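Local coordinates for uncharacterized protein (Bacteroides uniformis ATCC 8492, PDB 4Q68) that probably acts as a highly specific N-acetylmuramoyl-L-alanine amidase of the NlpC/P60 family, splitting the link between sugar and peptide in cell-wall muropeptides, at residues 76-81 with 98-103; 45-50 with 65-70; 121-124 with 129-132; 83-88 with 137-142. All blocks are in the same frame, centred on the assembly; numbering follows the deposited sequence.

Overall arrangement
Along the chain contact 2 closes first, pairing helices 41-53 and 64-75. Contact 1 then joins the loop after helix 64-75 to the end of helix 91-100. Contacts 1 and 2 lie about 12 Å apart between centres and touch where Phe103 meets Leu49. Contact 4 starts in the same loop and crosses contact 1 in chain order; Arg77 N and Ser86 O, 3.0 Å apart, join the two. Contact 3 is nested inside the span closed by contact 4, about 9 Å from it between centres, and touches it through Tyr84 and the Gln132-Asn139 pair. Together they outline the helical, loop-rich side of the amidase, and contacts 3 and 4 both reach the NAG molecule.

Contact 1: residues 76-81 with 98-103; sequences YRDGKI and GVRNGF
Asp78 OD1 accepts three hydrogen bonds, two from Arg100 and one from Asn101. The guanidinium comes side-on: Arg100 NE and NH2 lie 3.1 and 2.9 Å from Asp78 OD1, so the salt bridge converges on one atom and does not spread over both carboxylate oxygens. The guanidinium plane stands 86° from the carboxylate plane. OD1 lies almost in the guanidinium plane; NE meets its syn lone pair, whereas NH2 reaches it from above the carboxylate. The anti lone pair goes to Asn101 ND2, whose bond of 2.9 Å to Asp78 OD1 is the straightest of the three at 175°. These bonds join the loop after helix 64-75 to the C-terminal end of helix 91-100. That helix finishes in a Schellman motif, with Phe103 N bonded to Gly98 O at 2.9 Å, Gly102 N to Val99 O, and Gly102 at positive phi. Asn101 stands just beyond the helix and also gives ND2 to Asn97 O, while Asn97 OD1 receives the backbone N of Asp78. The end of the Asp78 side chain comes nearer to the helix end than the direction of its CB suggests. Water 1 makes weak bonds to Asp78 OD2 and Arg100 NE. Arg77 passes nearby, its CG 4.3 Å from Arg100 NH2, but its own guanidinium turns to Asp93.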
# COMPACT_ATOMS: atom_id res chain seq x y z
N TYR A 76 10.27 5.63 -1.81
CA TYR A 76 10.64 7.04 -1.73
C TYR A 76 10.17 7.79 -2.96
O TYR A 76 10.15 7.27 -4.08
CB TYR A 76 12.16 7.18 -1.56
CG TYR A 76 12.60 6.61 -0.24
CD1 TYR A 76 12.50 7.36 0.92
CD2 TYR A 76 13.06 5.30 -0.14
CE1 TYR A 76 12.84 6.83 2.15
CE2 TYR A 76 13.41 4.77 1.08
CZ TYR A 76 13.30 5.53 2.22
OH TYR A 76 13.64 4.97 3.43
N ARG A 77 9.84 9.06 -2.75
CA ARG A 77 9.38 9.94 -3.81
C ARG A 77 10.44 10.05 -4.90
O ARG A 77 11.56 10.53 -4.65
CB ARG A 77 9.08 11.30 -3.20
CG ARG A 77 8.51 12.37 -4.14
CD ARG A 77 8.10 13.66 -3.38
NE ARG A 77 6.99 13.37 -2.46
CZ ARG A 77 7.08 13.20 -1.14
NH1 ARG A 77 8.23 13.39 -0.49
NH2 ARG A 77 6.01 12.85 -0.44
N ASP A 78 10.10 9.56 -6.09
CA ASP A 78 11.04 9.49 -7.22
C ASP A 78 12.33 8.75 -6.88
O ASP A 78 13.36 8.96 -7.49
CB ASP A 78 11.33 10.88 -7.76
CG ASP A 78 10.08 11.57 -8.27
OD1 ASP A 78 9.17 10.89 -8.80
OD2 ASP A 78 10.01 12.81 -8.11
N GLY A 79 12.26 7.84 -5.91
CA GLY A 79 13.41 7.05 -5.53
C GLY A 79 14.53 7.79 -4.84
O GLY A 79 15.62 7.25 -4.73
N LYS A 80 14.27 9.01 -4.39
CA LYS A 80 15.30 9.84 -3.79
C LYS A 80 15.13 9.88 -2.28
O LYS A 80 14.13 10.38 -1.76
CB LYS A 80 15.27 11.25 -4.38
CG LYS A 80 15.56 11.31 -5.87
CD LYS A 80 15.44 12.74 -6.41
CE LYS A 80 15.41 12.77 -7.94
NZ LYS A 80 15.33 14.15 -8.48
N ILE A 81 16.10 9.33 -1.57
CA ILE A 81 16.05 9.31 -0.12
C ILE A 81 16.51 10.67 0.39
O ILE A 81 17.65 11.07 0.16
CB ILE A 81 16.90 8.19 0.47
CG1 ILE A 81 16.50 6.83 -0.12
CG2 ILE A 81 16.76 8.18 1.97
CD1 ILE A 81 17.38 5.67 0.36
N GLY A 98 4.23 5.62 -8.25
CA GLY A 98 4.30 4.48 -9.14
C GLY A 98 3.71 4.75 -10.51
O GLY A 98 4.24 4.29 -11.51
N VAL A 99 2.61 5.49 -10.57
CA VAL A 99 2.02 5.85 -11.85
C VAL A 99 2.96 6.77 -12.62
O VAL A 99 3.28 6.52 -13.79
CB VAL A 99 0.62 6.48 -11.66
CG1 VAL A 99 0.11 7.07 -12.96
CG2 VAL A 99 -0.34 5.45 -11.11
N ARG A 100 3.45 7.83 -11.97
CA ARG A 100 4.32 8.81 -12.61
C ARG A 100 5.59 8.15 -13.13
O ARG A 100 6.09 8.49 -14.19
CB ARG A 100 4.68 9.90 -11.59
CG ARG A 100 5.57 11.00 -12.12
CD ARG A 100 5.76 12.14 -11.12
NE ARG A 100 6.42 11.72 -9.88
CZ ARG A 100 5.80 11.46 -8.73
NH1 ARG A 100 4.49 11.56 -8.61
NH2 ARG A 100 6.52 11.08 -7.69
N ASN A 101 6.14 7.20 -12.37
CA ASN A 101 7.41 6.58 -12.68
C ASN A 101 7.28 5.24 -13.40
O ASN A 101 8.27 4.54 -13.63
CB ASN A 101 8.27 6.49 -11.42
CG ASN A 101 8.75 7.86 -10.99
OD1 ASN A 101 9.48 8.51 -11.73
ND2 ASN A 101 8.34 8.31 -9.83
N GLY A 102 6.07 4.92 -13.84
CA GLY A 102 5.85 3.88 -14.83
C GLY A 102 5.75 2.46 -14.35
O GLY A 102 5.70 1.55 -15.18
N PHE A 103 5.69 2.23 -13.04
CA PHE A 103 5.64 0.87 -12.52
C PHE A 103 4.32 0.46 -11.88
O PHE A 103 4.20 -0.68 -11.43
CB PHE A 103 6.85 0.55 -11.62
CG PHE A 103 6.96 1.41 -10.38
CD1 PHE A 103 6.26 1.09 -9.23
CD2 PHE A 103 7.79 2.52 -10.36
CE1 PHE A 103 6.37 1.87 -8.10
CE2 PHE A 103 7.91 3.28 -9.22
CZ PHE A 103 7.19 2.96 -8.09
O HOH W 1 9.06 13.15 -11.08

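Contact 2: residues 45-50 with 65-70; sequences VEYVLA and SAFADN
Helices 41-53 and 64-75 pack here in the helical part of an NlpC/P60 fold. In this papain-like family the catalytic cysteine usually begins a central helix, a place that helix 41-53 probably fills. The short segments 45-50 and 65-70 approach to 9.3 Å between axes, their directions 127° apart, so the helices diverge from a local meeting place. The nearest CA pair is Ala50 with Asn70, 5.1 Å apart, close because one side of the pair is only a methyl group. Phe67 carries most of the side-chain packing. Its CG is anti to the backbone N (chi1 171°), which swings the ring toward helix 41-53 although its CB does not point there. Ring atom CE1 of Phe67 lies 3.7 Å from Ala50 CB, and Phe67 CZ touches Tyr47 CD1 at 4.1 Å. At the edge of the Phe67 ring, in its plane, Tyr47 O stands 3.6 Å from CE1. Asn70 contributes its CB, 3.8 Å from Ala50 O, while its ND2 is hydrogen-bonded to Thr54 OG1. The hydroxyl of Tyr47 likewise has its partner elsewhere, at Asn35 N. With no hydrogen bond between the segments, their own contact rests on apolar packing, with the polar ties Asn70 to Thr54 and Glu46 to Arg75 beside it; the carbonyl at the ring edge probably adds a weak attraction to the aromatic hydrogens.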
# COMPACT_ATOMS: atom_id res chain seq x y z
N VAL A 45 3.72 -5.38 0.89
CA VAL A 45 3.45 -5.04 -0.50
C VAL A 45 4.69 -4.47 -1.19
O VAL A 45 4.99 -4.81 -2.33
CB VAL A 45 2.23 -4.10 -0.60
CG1 VAL A 45 2.09 -3.53 -2.02
CG2 VAL A 45 0.96 -4.84 -0.19
N GLU A 46 5.40 -3.59 -0.50
CA GLU A 46 6.61 -3.00 -1.07
C GLU A 46 7.65 -4.07 -1.41
O GLU A 46 8.24 -4.03 -2.49
CB GLU A 46 7.20 -1.95 -0.14
CG GLU A 46 6.32 -0.74 -0.00
CD GLU A 46 6.93 0.38 0.81
OE1 GLU A 46 7.60 0.08 1.83
OE2 GLU A 46 6.74 1.56 0.40
N TYR A 47 7.89 -5.01 -0.50
CA TYR A 47 8.89 -6.05 -0.77
C TYR A 47 8.44 -6.95 -1.92
O TYR A 47 9.27 -7.37 -2.74
CB TYR A 47 9.17 -6.91 0.46
CG TYR A 47 9.71 -6.16 1.67
CD1 TYR A 47 10.68 -5.18 1.55
CD2 TYR A 47 9.22 -6.45 2.94
CE1 TYR A 47 11.17 -4.52 2.67
CE2 TYR A 47 9.68 -5.78 4.06
CZ TYR A 47 10.65 -4.81 3.93
OH TYR A 47 11.12 -4.10 5.02
N VAL A 48 7.16 -7.30 -1.96
CA VAL A 48 6.66 -8.15 -3.02
C VAL A 48 6.78 -7.46 -4.38
O VAL A 48 7.23 -8.05 -5.36
CB VAL A 48 5.23 -8.60 -2.73
CG1 VAL A 48 4.64 -9.34 -3.91
CG2 VAL A 48 5.21 -9.51 -1.49
N LEU A 49 6.36 -6.20 -4.45
CA LEU A 49 6.45 -5.44 -5.68
C LEU A 49 7.92 -5.27 -6.10
O LEU A 49 8.26 -5.42 -7.27
CB LEU A 49 5.76 -4.08 -5.51
CG LEU A 49 5.76 -3.15 -6.72
CD1 LEU A 49 5.09 -3.76 -7.94
CD2 LEU A 49 5.10 -1.84 -6.35
N ALA A 50 8.79 -4.96 -5.15
CA ALA A 50 10.23 -4.78 -5.47
C ALA A 50 10.82 -6.05 -6.04
O ALA A 50 11.55 -6.02 -7.02
CB ALA A 50 10.99 -4.33 -4.25
N SER A 65 21.35 -5.87 -5.07
CA SER A 65 21.44 -4.47 -5.44
C SER A 65 20.22 -4.04 -6.24
O SER A 65 19.69 -2.96 -6.00
CB SER A 65 22.72 -4.19 -6.23
OG SER A 65 22.75 -4.96 -7.42
N ALA A 66 19.78 -4.87 -7.18
CA ALA A 66 18.63 -4.52 -8.00
C ALA A 66 17.34 -4.52 -7.19
O ALA A 66 16.51 -3.65 -7.36
CB ALA A 66 18.52 -5.46 -9.19
N PHE A 67 17.19 -5.49 -6.29
CA PHE A 67 16.04 -5.52 -5.37
C PHE A 67 15.99 -4.22 -4.56
O PHE A 67 14.95 -3.59 -4.46
CB PHE A 67 16.10 -6.73 -4.43
CG PHE A 67 15.07 -6.70 -3.34
CD1 PHE A 67 13.76 -7.08 -3.59
CD2 PHE A 67 15.40 -6.25 -2.07
CE1 PHE A 67 12.82 -7.05 -2.59
CE2 PHE A 67 14.46 -6.21 -1.08
CZ PHE A 67 13.16 -6.61 -1.34
N ALA A 68 17.12 -3.85 -3.96
CA ALA A 68 17.19 -2.64 -3.15
C ALA A 68 16.86 -1.41 -3.97
O ALA A 68 16.14 -0.53 -3.51
CB ALA A 68 18.57 -2.52 -2.51
N ASP A 69 17.39 -1.34 -5.19
CA ASP A 69 17.09 -0.18 -6.04
C ASP A 69 15.60 -0.08 -6.37
O ASP A 69 15.03 1.01 -6.37
CB ASP A 69 17.90 -0.23 -7.34
CG ASP A 69 19.38 0.11 -7.14
OD1 ASP A 69 19.78 0.64 -6.08
OD2 ASP A 69 20.13 -0.15 -8.09
N ASN A 70 14.96 -1.21 -6.64
CA ASN A 70 13.52 -1.20 -6.89
C ASN A 70 12.74 -0.85 -5.64
O ASN A 70 11.79 -0.07 -5.70
CB ASN A 70 13.07 -2.52 -7.49
CG ASN A 70 13.42 -2.60 -8.95
OD1 ASN A 70 13.32 -1.61 -9.66
ND2 ASN A 70 13.86 -3.76 -9.39

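Contact 3: residues 121-124 with 129-132; sequences SYMS and LYKQ. With NAG (2-acetamido-2-deoxy-beta-D-glucopyranose), chain B.
Met123 and Tyr130 form the tight half of this contact, a Met-aromatic pair in which the methionine is selenomethionine. Met123 CG and CE both lie over one face of the Tyr130 ring: CG is 3.9 Å from CZ, and CE, a CH-pi donor, stands 4.2 Å from the ring centroid and 16° off the normal. The selenium sits farther above, 5.1 Å from that centroid. The bend at chi3 (76°) turns CE over the Tyr130 ring; SE of Met123 lies 3.6 Å from NAG C8. Tyr130 was modelled in two positions, and these distances belong to one of them. Tyr130 OH meets the edge of the Tyr122 ring, near its plane, 3.2 Å from Tyr122 CE1.

The outer side is looser. There exposed Leu129 brings just CD1 to Tyr122, 3.5 Å from the OH. The two segments bracket the short turn that joins helix 122-125 to helix 131-134, while Tyr84 backs both Met123 and Tyr130. No hydrogen bond crosses between the segments, so their contact is probably held largely by dispersion, from CG and CE of the selenomethionine against the ring face; Met123 also gives the acetamido methyl of NAG an apolar neighbour.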
# COMPACT_ATOMS: atom_id res chain seq x y z
N SER A 121 -4.54 14.79 5.86
CA SER A 121 -3.99 15.66 6.89
C SER A 121 -3.65 14.96 8.20
O SER A 121 -3.27 15.62 9.16
CB SER A 121 -4.96 16.81 7.20
OG SER A 121 -6.16 16.29 7.73
N TYR A 122 -3.77 13.63 8.27
CA TYR A 122 -3.70 12.93 9.57
C TYR A 122 -2.37 13.15 10.28
O TYR A 122 -2.33 13.39 11.48
CB TYR A 122 -3.96 11.44 9.36
CG TYR A 122 -4.11 10.67 10.63
CD1 TYR A 122 -3.01 10.15 11.28
CD2 TYR A 122 -5.36 10.45 11.18
CE1 TYR A 122 -3.15 9.44 12.47
CE2 TYR A 122 -5.51 9.74 12.37
CZ TYR A 122 -4.40 9.24 13.00
OH TYR A 122 -4.50 8.52 14.18
N MSE A 123 -1.26 13.01 9.56
CA MSE A 123 0.04 13.02 10.21
C MSE A 123 0.37 14.38 10.81
O MSE A 123 0.77 14.46 11.97
CB MSE A 123 1.12 12.58 9.24
CG MSE A 123 0.94 11.14 8.78
SE MSE A 123 2.27 10.56 7.50
CE MSE A 123 3.76 10.32 8.70
N SER A 124 0.21 15.45 10.04
CA SER A 124 0.49 16.77 10.60
C SER A 124 -0.51 17.15 11.68
O SER A 124 -0.19 17.93 12.57
CB SER A 124 0.53 17.86 9.54
OG SER A 124 -0.75 18.14 9.05
N LEU A 129 1.99 11.18 17.32
CA LEU A 129 1.94 9.77 16.99
C LEU A 129 3.11 9.28 16.14
O LEU A 129 3.19 8.09 15.87
CB LEU A 129 0.62 9.46 16.29
CG LEU A 129 -0.64 9.90 17.02
CD1 LEU A 129 -1.86 9.47 16.24
CD2 LEU A 129 -0.69 9.37 18.43
N TYR A 130 4.01 10.19 15.74
CA TYR A 130 5.13 9.85 14.85
C TYR A 130 6.40 10.46 15.40
O TYR A 130 6.51 11.67 15.53
CB TYR A 130 4.88 10.36 13.43
CG TYR A 130 3.55 9.92 12.92
CD1 TYR A 130 3.39 8.67 12.35
CD2 TYR A 130 2.42 10.71 13.10
CE1 TYR A 130 2.15 8.23 11.93
CE2 TYR A 130 1.19 10.29 12.68
CZ TYR A 130 1.05 9.05 12.11
OH TYR A 130 -0.18 8.62 11.70
N LYS A 131 7.35 9.60 15.72
CA LYS A 131 8.59 10.04 16.36
C LYS A 131 9.29 11.16 15.59
O LYS A 131 9.80 12.10 16.19
CB LYS A 131 9.51 8.83 16.51
CG LYS A 131 10.81 9.12 17.21
CD LYS A 131 11.55 7.83 17.57
CE LYS A 131 11.96 6.98 16.34
NZ LYS A 131 12.75 5.74 16.71
N GLN A 132 9.29 11.06 14.27
CA GLN A 132 10.02 11.99 13.41
C GLN A 132 9.24 13.27 13.12
O GLN A 132 9.74 14.13 12.39
CB GLN A 132 10.40 11.29 12.10
CG GLN A 132 11.28 10.07 12.28
CD GLN A 132 10.51 8.76 12.29
OE1 GLN A 132 9.41 8.68 12.82
NE2 GLN A 132 11.12 7.72 11.74
C1 NAG B . 2.19 3.40 6.78
C2 NAG B . 2.71 4.72 7.33
C3 NAG B . 4.15 4.98 6.89
C4 NAG B . 5.02 3.73 7.05
C5 NAG B . 4.33 2.48 6.52
C6 NAG B . 5.19 1.25 6.81
C7 NAG B . 1.06 6.48 7.81
C8 NAG B . 0.25 7.63 7.31
N2 NAG B . 1.85 5.83 6.94
O1 NAG B . 0.94 3.15 7.35
O3 NAG B . 4.67 5.98 7.72
O4 NAG B . 6.27 3.91 6.43
O5 NAG B . 3.07 2.34 7.13
O6 NAG B . 5.38 1.11 8.20
O7 NAG B . 0.97 6.18 9.00

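Contact 4: residues 83-88 with 137-142; sequences GYTSRL and PENVAK. With NAG (2-acetamido-2-deoxy-beta-D-glucopyranose), chain B.
Thr85 and Tyr84, in the 3-10 turn 84-86, face Asn139 and Lys142 on the first turns of helix 137-150, tying the loop before helix 91-100 to a helix far along the chain. Direct contacts are van der Waals. Thr85 CG2 lies 3.6 Å from Asn139 O, and Thr85 OG1 is 3.5 Å from Lys142 CD. With chi1 at 64°, OG1 of Thr85 sits between the backbone N and the carbonyl carbon, while CG2 takes the place beside N and meets the asparagine.

Polar linkage runs through water. Water 2 accepts from Tyr84 N and from Asn139 ND2, at 3.0 and 3.2 Å. Water 3 accepts from Thr85 N and donates to Asn139 OD1, 2.8 Å away. Both ends of one amide are thus bridged to successive backbone nitrogens of the turn, and ND2 also bonds Gln132 O, which fixes the amide's rotation.

Within the loop, Gly83 O receives both the backbone N and the hydroxyl of Ser86. Charged pairs include a long Lys142-Glu138 bridge within the helix; beyond the turn, Glu25 and Glu30 hold the Arg87 guanidinium, and at its edge Arg87 NH1 donates to NAG O4 at 2.7 Å, with an angle of 156°.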
# COMPACT_ATOMS: atom_id res chain seq x y z
N GLY A 83 15.38 12.29 3.89
CA GLY A 83 14.72 12.47 5.16
C GLY A 83 13.43 11.69 5.31
O GLY A 83 12.90 11.08 4.37
N TYR A 84 12.88 11.74 6.51
CA TYR A 84 11.65 11.03 6.83
C TYR A 84 10.52 11.37 5.86
O TYR A 84 9.73 10.50 5.49
CB TYR A 84 11.23 11.39 8.24
CG TYR A 84 9.93 10.77 8.72
CD1 TYR A 84 9.86 9.42 9.04
CD2 TYR A 84 8.79 11.55 8.90
CE1 TYR A 84 8.67 8.87 9.53
CE2 TYR A 84 7.61 11.01 9.39
CZ TYR A 84 7.56 9.68 9.69
OH TYR A 84 6.38 9.17 10.17
N THR A 85 10.42 12.64 5.48
CA THR A 85 9.29 13.06 4.67
C THR A 85 9.41 12.70 3.19
O THR A 85 8.45 12.90 2.44
CB THR A 85 9.00 14.56 4.83
OG1 THR A 85 10.11 15.33 4.35
CG2 THR A 85 8.76 14.90 6.30
N SER A 86 10.56 12.17 2.77
CA SER A 86 10.70 11.63 1.41
C SER A 86 10.09 10.23 1.27
O SER A 86 9.88 9.77 0.16
CB SER A 86 12.17 11.59 0.97
OG SER A 86 12.93 10.65 1.72
N ARG A 87 9.85 9.55 2.38
CA ARG A 87 9.16 8.26 2.35
C ARG A 87 7.70 8.52 1.99
O ARG A 87 7.10 9.47 2.48
CB ARG A 87 9.26 7.56 3.70
CG ARG A 87 9.13 6.06 3.60
CD ARG A 87 8.82 5.39 4.91
NE ARG A 87 9.80 5.70 5.94
CZ ARG A 87 9.58 5.54 7.24
NH1 ARG A 87 8.43 5.04 7.67
NH2 ARG A 87 10.51 5.89 8.12
N LEU A 88 7.12 7.66 1.17
CA LEU A 88 5.76 7.86 0.67
C LEU A 88 4.74 7.29 1.66
O LEU A 88 4.09 6.27 1.44
CB LEU A 88 5.63 7.26 -0.71
CG LEU A 88 6.47 7.98 -1.75
CD1 LEU A 88 6.78 7.09 -2.95
CD2 LEU A 88 5.79 9.26 -2.21
N PRO A 137 9.51 20.45 13.86
CA PRO A 137 8.66 21.38 13.14
C PRO A 137 8.98 21.42 11.65
O PRO A 137 8.08 21.66 10.85
CB PRO A 137 8.96 22.72 13.82
CG PRO A 137 9.32 22.32 15.20
CD PRO A 137 10.11 21.08 15.05
N GLU A 138 10.23 21.18 11.27
CA GLU A 138 10.58 21.17 9.87
C GLU A 138 9.87 20.02 9.15
O GLU A 138 9.33 20.20 8.07
CB GLU A 138 12.09 21.10 9.66
CG GLU A 138 12.46 21.24 8.20
CD GLU A 138 13.95 21.28 7.94
OE1 GLU A 138 14.74 21.03 8.87
OE2 GLU A 138 14.34 21.58 6.80
N ASN A 139 9.92 18.83 9.74
CA ASN A 139 9.23 17.69 9.12
C ASN A 139 7.73 17.88 9.09
O ASN A 139 7.07 17.49 8.14
CB ASN A 139 9.57 16.36 9.78
CG ASN A 139 10.96 15.85 9.42
OD1 ASN A 139 11.56 16.28 8.42
ND2 ASN A 139 11.44 14.87 10.19
N VAL A 140 7.15 18.43 10.16
CA VAL A 140 5.72 18.70 10.16
C VAL A 140 5.35 19.65 9.01
O VAL A 140 4.37 19.41 8.31
CB VAL A 140 5.25 19.25 11.52
CG1 VAL A 140 3.84 19.83 11.44
CG2 VAL A 140 5.33 18.16 12.57
N ALA A 141 6.13 20.71 8.81
CA ALA A 141 5.85 21.65 7.74
C ALA A 141 5.97 20.98 6.37
O ALA A 141 5.14 21.22 5.49
CB ALA A 141 6.76 22.86 7.84
N LYS A 142 6.98 20.13 6.19
CA LYS A 142 7.13 19.40 4.94
C LYS A 142 5.92 18.51 4.70
O LYS A 142 5.41 18.42 3.59
CB LYS A 142 8.42 18.59 4.94
CG LYS A 142 9.66 19.43 4.75
CD LYS A 142 10.96 18.64 4.90
CE LYS A 142 12.18 19.50 4.60
NZ LYS A 142 13.42 18.73 4.72
C1 NAG B . 2.19 3.40 6.78
C2 NAG B . 2.71 4.72 7.33
C3 NAG B . 4.15 4.98 6.89
C4 NAG B . 5.02 3.73 7.05
C5 NAG B . 4.33 2.48 6.52
C6 NAG B . 5.19 1.25 6.81
C7 NAG B . 1.06 6.48 7.81
C8 NAG B . 0.25 7.63 7.31
N2 NAG B . 1.85 5.83 6.94
O1 NAG B . 0.94 3.15 7.35
O3 NAG B . 4.67 5.98 7.72
O4 NAG B . 6.27 3.91 6.43
O5 NAG B . 3.07 2.34 7.13
O6 NAG B . 5.38 1.11 8.20
O7 NAG B . 0.97 6.18 9.00
O HOH W 2 13.90 13.39 8.76
O HOH W 3 12.25 14.95 6.07